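Local structure of uncharacterized HDOD domain protein (Geobacter sulfurreducens, 3HC1) at residues R244-E249 and V293-A298; D238-L243 and T259-H264; R128-I133 and V143-A148. The protein is of uncharacterised function but, as an HDOD-domain member of the HD superfamily, holds two ferric ions and probably resembles metal-dependent phosphohydrolases. All coordinates share one frame; numbering follows the deposited sequence. Where two conformers were deposited one is given.

Interaction 1: R244-E249 and V293-A298; sequences RRLGFE and VEIRAA. With FE (Fe (III) ion), chain C; FE (Fe (III) ion), chain B.
R296 reaches from helix 281-302 to the start of the loop that follows helix 229-243, so that in this all-helical HD-type fold the C-terminal helix touches the metal-bearing loop. A bend at chi3 (-59°) swings the guanidinium round so that one face meets R245 CB, 3.8 Å above the plane and toward its rim, while CA of V293, in the helix's own preceding turn, lies over the opposite face. The two guanidinium planes are 64° apart, and their charged ends keep some distance. R296 NH1 gives R244 O a weak hydrogen bond of 2.7 Å, bent to 122° at the hydrogen, and R296 CD passes 3.1 Å from R245 O. Arginine suits the place because its methylenes pack on apolar L246 while its guanidinium reaches a backbone carbonyl: L246 slides past it in the opposite direction, with CD2 3.9 Å from R296 CG. Cutting R296 back to an alanine would probably leave R244 O without this donor and open a gap beside the L246 methyls. R244 itself turns its guanidinium away to a salt bridge with D289. Beyond L246, whose carbonyl O accepts from ND1 of the iron ligand H122, the loop delivers E249. Its carboxylate bridges the pair of ferric ions, OE1 to one and OE2 to the other, each at 2.2 Å, and water 1 also joins the two metals.

Interaction 2: D238-L243 and T259-H264; sequences DEYCTL and TLLENH. With FE (Fe (III) ion), chain C.
The H264 ring turns its edge to E239, whose OE1 lies near the ring plane, and the carboxylate stands almost upright to the ring, 79° between planes. NE2 of H264 gives E239 OE1 a hydrogen bond of 2.9 Å, weak because it is bent. F236 meets the same ring edge-to-face, and ND1 caps the backbone N of S266, so histidine is apt here, with a nitrogen for each task. E239 reaches across because its chain is extended, and its other oxygen, OE2, is held by H251. The Y240 ring is met obliquely by L261, whose CD1 comes within 3.5 Å of Y240 CD2; the two side chains cross at about a right angle, and the phenol OH hydrogen-bonds to D289. Beside them L243 CD1 meets L260 CD2 at 4.0 Å, leucine branches filling the space between two nearly antiparallel helices whose axes, over these segments, come no nearer than 10.9 Å. L260 CD2 also lies 3.8 Å from E239 OE2, packing a methyl against the carboxylate. D238 belongs to another side of its helix: OD1 binds one ferric ion at 2.2 Å, completing with H122, H152 and D153 the H...HD...D signature of HD-domain metal sites.

Interaction 3: R128-I133 and V143-A148; sequences RIAKLI and VNVYVA
A130 and V145 form the close part of this helix pair. CG1 of V145 rests 3.7 Å from A130 CB and 3.5 Å from A130 O, and the small alanine lets the antiparallel helices, 154° between their directions, approach to 7.8 Å between axes. A β-branched valine is bulky enough to pack on the alanine at this short spacing. K131, fully extended, passes obliquely across Y146, its CD 4.1 Å from Y146 CB, and ends beside V143, where NZ, alongside CG2, goes on to a salt bridge with E96 and a hydrogen bond to a glycerol probably left from crystallisation. Lysine thus covers apolar neighbours with its methylenes and still finds a carboxylate for its charge. The looser side lies toward partly exposed R128, where a water enters beside Y146, itself buried; the two side chains lie side by side and point the same way. R128 CG approaches the edge of the tyrosine ring, 4.0 Å from CE2, since Y146 holds CG anti to its own N (chi1 -180°) and the ring swings toward the arginine. Past the ring, water 2 links the two polar ends, lying 2.9 Å from both R128 NH2 and Y146 OH; the hydroxyl's main polar partner is T100, outside the pair. Around the pair, helix 82-108 packs on K131, V143 and Y146, helix 229-243 on A130 and A148, and helix 281-302 on R128.

Along the chain interaction 3 closes first; interactions 1 and 2 then interleave, 238-243 running straight into 244-249 before 259-264 and 293-298 follow. Their centres lie about 13 Å (1 and 2), 15 Å (1 and 3) and 16 Å (2 and 3) apart. Interactions 1 and 2 share an iron and water 1, and L246 N probably hydrogen-bonds to C241 O where helix gives way to loop. Helix 116-136 connects interaction 3 to both: I129 packs on C241 and Y240, and R128 on A298. Interactions 1 and 2 thus meet at the di-iron site, while interaction 3 packs behind it through helix 116-136, which also carries the ligand H122.

Interaction 1: R244-E249 and V293-A298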
loop_
_atom_site.group_PDB
_atom_site.type_symbol
_atom_site.label_atom_id
_atom_site.label_comp_id
_atom_site.label_asym_id
_atom_site.label_seq_id
_atom_site.Cartn_x
_atom_site.Cartn_y
_atom_site.Cartn_z
ATOM N N ARG A 244 -14.874 4.473 0.872
ATOM C CA ARG A 244 -15.121 5.422 -0.215
ATOM C C ARG A 244 -14.893 4.817 -1.599
ATOM O O ARG A 244 -14.313 5.447 -2.481
ATOM C CB ARG A 244 -14.214 6.648 -0.031
ATOM C CG ARG A 244 -14.475 7.453 1.227
ATOM C CD ARG A 244 -15.858 8.019 1.292
ATOM N NE ARG A 244 -15.987 9.132 2.239
ATOM C CZ ARG A 244 -17.106 9.459 2.906
ATOM N NH1 ARG A 244 -18.202 8.769 2.764
ATOM N NH2 ARG A 244 -17.128 10.490 3.734
ATOM N N ARG A 245 -15.316 3.572 -1.768
ATOM C CA ARG A 245 -15.422 2.903 -3.056
ATOM C C ARG A 245 -14.064 2.687 -3.723
ATOM O O ARG A 245 -13.988 2.681 -4.938
ATOM C CB ARG A 245 -16.363 3.642 -4.034
ATOM C CG ARG A 245 -17.790 4.007 -3.498
ATOM C CD ARG A 245 -18.568 4.817 -4.553
ATOM N NE ARG A 245 -20.016 4.662 -4.403
ATOM C CZ ARG A 245 -20.855 5.588 -3.938
ATOM N NH1 ARG A 245 -20.426 6.793 -3.545
ATOM N NH2 ARG A 245 -22.154 5.308 -3.868
ATOM N N LEU A 246 -13.004 2.509 -2.928
ATOM C CA LEU A 246 -11.682 2.228 -3.486
ATOM C C LEU A 246 -11.104 0.978 -2.770
ATOM O O LEU A 246 -9.985 0.972 -2.281
ATOM C CB LEU A 246 -10.803 3.471 -3.377
ATOM C CG LEU A 246 -9.415 3.564 -4.056
ATOM C CD1 LEU A 246 -9.479 3.000 -5.458
ATOM C CD2 LEU A 246 -8.939 5.004 -4.004
ATOM N N GLY A 247 -11.931 -0.053 -2.654
ATOM C CA GLY A 247 -11.551 -1.266 -1.939
ATOM C C GLY A 247 -12.423 -2.467 -2.186
ATOM O O GLY A 247 -13.331 -2.474 -3.073
ATOM N N PHE A 248 -12.142 -3.516 -1.436
ATOM C CA PHE A 248 -12.851 -4.789 -1.661
ATOM C C PHE A 248 -12.991 -5.609 -0.412
ATOM O O PHE A 248 -13.623 -6.640 -0.448
ATOM C CB PHE A 248 -12.088 -5.642 -2.725
ATOM C CG PHE A 248 -10.701 -6.074 -2.272
ATOM C CD1 PHE A 248 -9.647 -5.206 -2.372
ATOM C CD2 PHE A 248 -10.491 -7.337 -1.681
ATOM C CE1 PHE A 248 -8.344 -5.570 -1.902
ATOM C CE2 PHE A 248 -9.227 -7.710 -1.223
ATOM C CZ PHE A 248 -8.151 -6.831 -1.333
ATOM N N GLU A 249 -12.293 -5.246 0.673
ATOM C CA GLU A 249 -12.161 -6.156 1.789
ATOM C C GLU A 249 -13.381 -6.149 2.680
ATOM O O GLU A 249 -13.499 -6.998 3.537
ATOM C CB GLU A 249 -10.892 -5.825 2.600
ATOM C CG GLU A 249 -9.606 -6.087 1.818
ATOM C CD GLU A 249 -8.473 -5.322 2.402
ATOM O OE1 GLU A 249 -8.439 -4.113 2.200
ATOM O OE2 GLU A 249 -7.656 -5.927 3.110
ATOM N N VAL A 293 -13.229 11.219 -5.861
ATOM C CA VAL A 293 -13.643 10.857 -7.208
ATOM C C VAL A 293 -12.459 10.991 -8.190
ATOM O O VAL A 293 -12.151 10.074 -8.987
ATOM C CB VAL A 293 -14.873 11.694 -7.642
ATOM C CG1 VAL A 293 -15.142 11.592 -9.184
ATOM C CG2 VAL A 293 -16.065 11.209 -6.826
ATOM N N GLU A 294 -11.803 12.134 -8.124
ATOM C CA GLU A 294 -10.588 12.367 -8.913
ATOM C C GLU A 294 -9.463 11.381 -8.593
ATOM O O GLU A 294 -8.815 10.844 -9.513
ATOM C CB GLU A 294 -10.113 13.786 -8.723
ATOM C CG GLU A 294 -10.990 14.755 -9.462
ATOM C CD GLU A 294 -10.945 16.152 -8.902
ATOM O OE1 GLU A 294 -11.248 16.337 -7.690
ATOM O OE2 GLU A 294 -10.634 17.071 -9.697
ATOM N N ILE A 295 -9.273 11.078 -7.320
ATOM C CA ILE A 295 -8.197 10.121 -6.919
ATOM C C ILE A 295 -8.490 8.742 -7.543
ATOM O O ILE A 295 -7.640 8.136 -8.213
ATOM C CB ILE A 295 -8.054 10.023 -5.387
ATOM C CG1 ILE A 295 -7.427 11.296 -4.806
ATOM C CG2 ILE A 295 -7.213 8.811 -4.986
ATOM C CD1 ILE A 295 -7.735 11.483 -3.307
ATOM N N ARG A 296 -9.736 8.307 -7.414
ATOM C CA ARG A 296 -10.171 7.046 -8.005
ATOM C C ARG A 296 -10.020 6.997 -9.521
ATOM O O ARG A 296 -9.619 5.969 -10.067
ATOM C CB ARG A 296 -11.630 6.738 -7.632
ATOM C CG ARG A 296 -11.841 6.364 -6.199
ATOM C CD ARG A 296 -13.134 5.526 -5.984
ATOM N NE ARG A 296 -14.324 6.232 -6.409
ATOM C CZ ARG A 296 -15.093 7.039 -5.662
ATOM N NH1 ARG A 296 -14.860 7.284 -4.370
ATOM N NH2 ARG A 296 -16.146 7.617 -6.231
ATOM N N ALA A 297 -10.370 8.087 -10.188
ATOM C CA ALA A 297 -10.161 8.173 -11.640
ATOM C C ALA A 297 -8.678 7.972 -12.019
ATOM O O ALA A 297 -8.353 7.224 -12.966
ATOM C CB ALA A 297 -10.695 9.483 -12.208
ATOM N N ALA A 298 -7.795 8.639 -11.290
ATOM C CA ALA A 298 -6.387 8.615 -11.589
ATOM C C ALA A 298 -5.853 7.177 -11.360
ATOM O O ALA A 298 -5.232 6.545 -12.253
ATOM C CB ALA A 298 -5.651 9.646 -10.706
HETATM FE FE FE C . -6.508 -2.982 2.325
HETATM FE FE FE B . -5.855 -5.496 4.384
HETATM O O HOH W 1 -6.237 -3.656 4.176
#

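Interaction 2: D238-L243 and T259-H264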
loop_
_atom_site.group_PDB
_atom_site.type_symbol
_atom_site.label_atom_id
_atom_site.label_comp_id
_atom_site.label_asym_id
_atom_site.label_seq_id
_atom_site.Cartn_x
_atom_site.Cartn_y
_atom_site.Cartn_z
ATOM N N ASP A 238 -6.483 2.749 4.497
ATOM C CA ASP A 238 -7.147 1.545 4.078
ATOM C C ASP A 238 -8.638 1.613 4.404
ATOM O O ASP A 238 -9.491 1.353 3.548
ATOM C CB ASP A 238 -6.515 0.300 4.712
ATOM C CG ASP A 238 -7.330 -0.919 4.467
ATOM O OD1 ASP A 238 -7.524 -1.218 3.291
ATOM O OD2 ASP A 238 -7.826 -1.556 5.415
ATOM N N GLU A 239 -8.960 1.956 5.646
ATOM C CA GLU A 239 -10.349 2.109 6.046
ATOM C C GLU A 239 -11.084 3.186 5.198
ATOM O O GLU A 239 -12.212 2.972 4.727
ATOM C CB GLU A 239 -10.475 2.352 7.564
ATOM C CG GLU A 239 -11.928 2.210 8.017
ATOM C CD GLU A 239 -12.095 2.019 9.477
ATOM O OE1 GLU A 239 -11.143 2.344 10.169
ATOM O OE2 GLU A 239 -13.152 1.512 9.927
ATOM N N TYR A 240 -10.401 4.291 4.925
ATOM C CA TYR A 240 -10.945 5.354 4.111
ATOM C C TYR A 240 -11.292 4.840 2.710
ATOM O O TYR A 240 -12.429 4.994 2.257
ATOM C CB TYR A 240 -9.985 6.552 3.998
ATOM C CG TYR A 240 -10.569 7.634 3.144
ATOM C CD1 TYR A 240 -10.424 7.618 1.758
ATOM C CD2 TYR A 240 -11.323 8.646 3.706
ATOM C CE1 TYR A 240 -11.013 8.581 0.994
ATOM C CE2 TYR A 240 -11.912 9.597 2.951
ATOM C CZ TYR A 240 -11.755 9.588 1.610
ATOM O OH TYR A 240 -12.385 10.562 0.882
ATOM N N CYS A 241 -10.313 4.213 2.047
ATOM C CA CYS A 241 -10.494 3.645 0.721
ATOM C C CYS A 241 -11.618 2.619 0.693
ATOM O O CYS A 241 -12.428 2.643 -0.214
ATOM C CB CYS A 241 -9.214 3.064 0.210
ATOM S SG CYS A 241 -8.056 4.379 -0.314
ATOM N N THR A 242 -11.693 1.758 1.715
ATOM C CA THR A 242 -12.711 0.715 1.778
ATOM C C THR A 242 -14.083 1.341 1.897
ATOM O O THR A 242 -15.030 0.870 1.283
ATOM C CB THR A 242 -12.431 -0.250 2.938
ATOM O OG1 THR A 242 -11.126 -0.789 2.737
ATOM C CG2 THR A 242 -13.461 -1.415 2.998
ATOM N N LEU A 243 -14.176 2.402 2.683
ATOM C CA LEU A 243 -15.442 3.146 2.872
ATOM C C LEU A 243 -15.796 4.120 1.748
ATOM O O LEU A 243 -16.927 4.521 1.677
ATOM C CB LEU A 243 -15.473 3.868 4.226
ATOM C CG LEU A 243 -15.646 2.975 5.463
ATOM C CD1 LEU A 243 -15.335 3.777 6.769
ATOM C CD2 LEU A 243 -16.996 2.265 5.541
ATOM N N THR A 259 -18.029 10.850 10.420
ATOM C CA THR A 259 -17.766 10.810 11.852
ATOM C C THR A 259 -16.762 9.735 12.226
ATOM O O THR A 259 -15.841 9.998 12.991
ATOM C CB THR A 259 -19.069 10.632 12.643
ATOM O OG1 THR A 259 -19.798 11.854 12.549
ATOM C CG2 THR A 259 -18.808 10.328 14.106
ATOM N N LEU A 260 -16.927 8.523 11.692
ATOM C CA LEU A 260 -15.928 7.471 11.894
ATOM C C LEU A 260 -14.522 7.972 11.513
ATOM O O LEU A 260 -13.568 7.892 12.301
ATOM C CB LEU A 260 -16.287 6.240 11.093
ATOM C CG LEU A 260 -15.405 5.008 11.213
ATOM C CD1 LEU A 260 -16.264 3.742 10.881
ATOM C CD2 LEU A 260 -14.132 5.122 10.303
ATOM N N LEU A 261 -14.400 8.507 10.314
ATOM C CA LEU A 261 -13.092 8.914 9.818
ATOM C C LEU A 261 -12.513 10.037 10.682
ATOM O O LEU A 261 -11.315 10.049 11.025
ATOM C CB LEU A 261 -13.186 9.344 8.363
ATOM C CG LEU A 261 -13.620 8.298 7.333
ATOM C CD1 LEU A 261 -13.878 9.022 6.011
ATOM C CD2 LEU A 261 -12.616 7.184 7.188
ATOM N N GLU A 262 -13.365 10.981 11.071
ATOM C CA GLU A 262 -12.914 12.095 11.909
ATOM C C GLU A 262 -12.415 11.661 13.277
ATOM O O GLU A 262 -11.498 12.285 13.795
ATOM C CB GLU A 262 -14.001 13.140 12.077
ATOM C CG GLU A 262 -14.096 14.081 10.861
ATOM C CD GLU A 262 -15.261 15.085 10.962
ATOM O OE1 GLU A 262 -15.803 15.303 12.069
ATOM O OE2 GLU A 262 -15.635 15.668 9.906
ATOM N N ASN A 263 -13.080 10.655 13.872
ATOM C CA ASN A 263 -12.758 10.133 15.204
ATOM C C ASN A 263 -11.811 8.908 15.194
ATOM O O ASN A 263 -11.529 8.313 16.237
ATOM C CB ASN A 263 -14.054 9.697 15.929
ATOM C CG ASN A 263 -15.041 10.826 16.107
ATOM O OD1 ASN A 263 -14.687 11.972 16.013
ATOM N ND2 ASN A 263 -16.293 10.489 16.315
ATOM N N HIS A 264 -11.326 8.538 14.024
ATOM C CA HIS A 264 -10.486 7.343 13.860
ATOM C C HIS A 264 -9.272 7.348 14.822
ATOM O O HIS A 264 -8.667 8.395 15.034
ATOM C CB HIS A 264 -10.008 7.262 12.421
ATOM C CG HIS A 264 -9.425 5.921 12.029
ATOM N ND1 HIS A 264 -8.145 5.536 12.367
ATOM C CD2 HIS A 264 -9.910 4.940 11.236
ATOM C CE1 HIS A 264 -7.896 4.338 11.857
ATOM N NE2 HIS A 264 -8.955 3.952 11.169
HETATM FE FE FE C . -6.508 -2.982 2.325
HETATM O O HOH W 1 -6.237 -3.656 4.176
#

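Interaction 3: R128-I133 and V143-A148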
loop_
_atom_site.group_PDB
_atom_site.type_symbol
_atom_site.label_atom_id
_atom_site.label_comp_id
_atom_site.label_asym_id
_atom_site.label_seq_id
_atom_site.Cartn_x
_atom_site.Cartn_y
_atom_site.Cartn_z
ATOM N N ARG A 128 -1.412 6.286 -2.068
ATOM C CA ARG A 128 -1.521 7.716 -2.389
ATOM C C ARG A 128 -2.178 8.519 -1.293
ATOM O O ARG A 128 -1.749 9.645 -0.981
ATOM C CB ARG A 128 -2.253 7.939 -3.699
ATOM C CG ARG A 128 -1.441 7.587 -4.898
ATOM C CD ARG A 128 -2.192 7.765 -6.220
ATOM N NE ARG A 128 -1.329 7.430 -7.332
ATOM C CZ ARG A 128 -1.649 7.506 -8.621
ATOM N NH1 ARG A 128 -2.846 7.926 -9.017
ATOM N NH2 ARG A 128 -0.739 7.184 -9.523
ATOM N N ILE A 129 -3.256 7.981 -0.734
ATOM C CA ILE A 129 -3.953 8.647 0.363
ATOM C C ILE A 129 -3.104 8.655 1.618
ATOM O O ILE A 129 -3.044 9.682 2.316
ATOM C CB ILE A 129 -5.363 8.020 0.633
ATOM C CG1 ILE A 129 -6.267 8.469 -0.523
ATOM C CG2 ILE A 129 -5.931 8.477 2.036
ATOM C CD1 ILE A 129 -7.506 7.756 -0.700
ATOM N N ALA A 130 -2.453 7.528 1.924
ATOM C CA ALA A 130 -1.564 7.496 3.077
ATOM C C ALA A 130 -0.444 8.548 2.926
ATOM O O ALA A 130 -0.099 9.200 3.905
ATOM C CB ALA A 130 -0.999 6.158 3.288
ATOM N N LYS A 131 0.060 8.735 1.714
ATOM C CA LYS A 131 1.076 9.737 1.495
ATOM C C LYS A 131 0.505 11.118 1.713
ATOM O O LYS A 131 1.166 11.920 2.371
ATOM C CB LYS A 131 1.737 9.654 0.147
ATOM C CG LYS A 131 3.049 10.470 0.113
ATOM C CD LYS A 131 3.668 10.504 -1.252
ATOM C CE LYS A 131 4.934 11.386 -1.263
ATOM N NZ LYS A 131 5.446 11.631 -2.653
ATOM N N LEU A 132 -0.710 11.391 1.189
ATOM C CA LEU A 132 -1.350 12.709 1.382
ATOM C C LEU A 132 -1.415 13.051 2.871
ATOM O O LEU A 132 -1.081 14.196 3.274
ATOM C CB LEU A 132 -2.750 12.769 0.770
ATOM C CG LEU A 132 -2.870 12.775 -0.755
ATOM C CD1 LEU A 132 -4.300 12.430 -1.170
ATOM C CD2 LEU A 132 -2.400 14.116 -1.357
ATOM N N ILE A 133 -1.820 12.060 3.688
ATOM C CA ILE A 133 -1.860 12.239 5.117
ATOM C C ILE A 133 -0.471 12.559 5.722
ATOM O O ILE A 133 -0.351 13.453 6.612
ATOM C CB ILE A 133 -2.574 11.076 5.822
ATOM C CG1 ILE A 133 -4.045 11.030 5.355
ATOM C CG2 ILE A 133 -2.478 11.246 7.363
ATOM C CD1 ILE A 133 -4.716 9.707 5.489
ATOM N N VAL A 143 7.535 9.368 1.307
ATOM C CA VAL A 143 7.674 8.227 0.409
ATOM C C VAL A 143 7.659 6.884 1.182
ATOM O O VAL A 143 7.163 5.896 0.671
ATOM C CB VAL A 143 8.861 8.386 -0.608
ATOM C CG1 VAL A 143 8.956 7.153 -1.528
ATOM C CG2 VAL A 143 8.635 9.640 -1.490
ATOM N N ASN A 144 8.182 6.859 2.415
ATOM C CA ASN A 144 8.173 5.654 3.269
ATOM C C ASN A 144 6.735 5.216 3.602
ATOM O O ASN A 144 6.439 4.019 3.645
ATOM C CB ASN A 144 8.874 5.888 4.601
ATOM C CG ASN A 144 10.342 6.168 4.458
ATOM O OD1 ASN A 144 10.776 6.801 3.514
ATOM N ND2 ASN A 144 11.098 5.730 5.417
ATOM N N VAL A 145 5.861 6.196 3.739
ATOM C CA VAL A 145 4.446 5.913 3.990
ATOM C C VAL A 145 3.805 5.412 2.709
ATOM O O VAL A 145 2.948 4.534 2.731
ATOM C CB VAL A 145 3.685 7.159 4.495
ATOM C CG1 VAL A 145 2.265 6.822 4.882
ATOM C CG2 VAL A 145 4.391 7.786 5.686
ATOM N N TYR A 146 4.140 6.037 1.594
ATOM C CA TYR A 146 3.653 5.591 0.305
ATOM C C TYR A 146 3.988 4.087 0.068
ATOM O O TYR A 146 3.120 3.298 -0.313
ATOM C CB TYR A 146 4.235 6.429 -0.830
ATOM C CG TYR A 146 3.751 6.008 -2.211
ATOM C CD1 TYR A 146 4.436 5.052 -2.933
ATOM C CD2 TYR A 146 2.634 6.580 -2.790
ATOM C CE1 TYR A 146 4.030 4.651 -4.169
ATOM C CE2 TYR A 146 2.217 6.175 -4.093
ATOM C CZ TYR A 146 2.910 5.205 -4.748
ATOM O OH TYR A 146 2.550 4.801 -6.004
ATOM N N VAL A 147 5.245 3.732 0.266
ATOM C CA VAL A 147 5.722 2.377 0.004
ATOM C C VAL A 147 5.019 1.383 0.974
ATOM O O VAL A 147 4.526 0.380 0.504
ATOM C CB VAL A 147 7.266 2.283 0.094
ATOM C CG1 VAL A 147 7.731 0.836 0.230
ATOM C CG2 VAL A 147 7.927 2.950 -1.138
ATOM N N ALA A 148 4.911 1.704 2.279
ATOM C CA ALA A 148 4.175 0.859 3.254
ATOM C C ALA A 148 2.731 0.637 2.792
ATOM O O ALA A 148 2.211 -0.481 2.877
ATOM C CB ALA A 148 4.229 1.414 4.669
HETATM O O HOH W 2 1.537 6.934 -7.741
#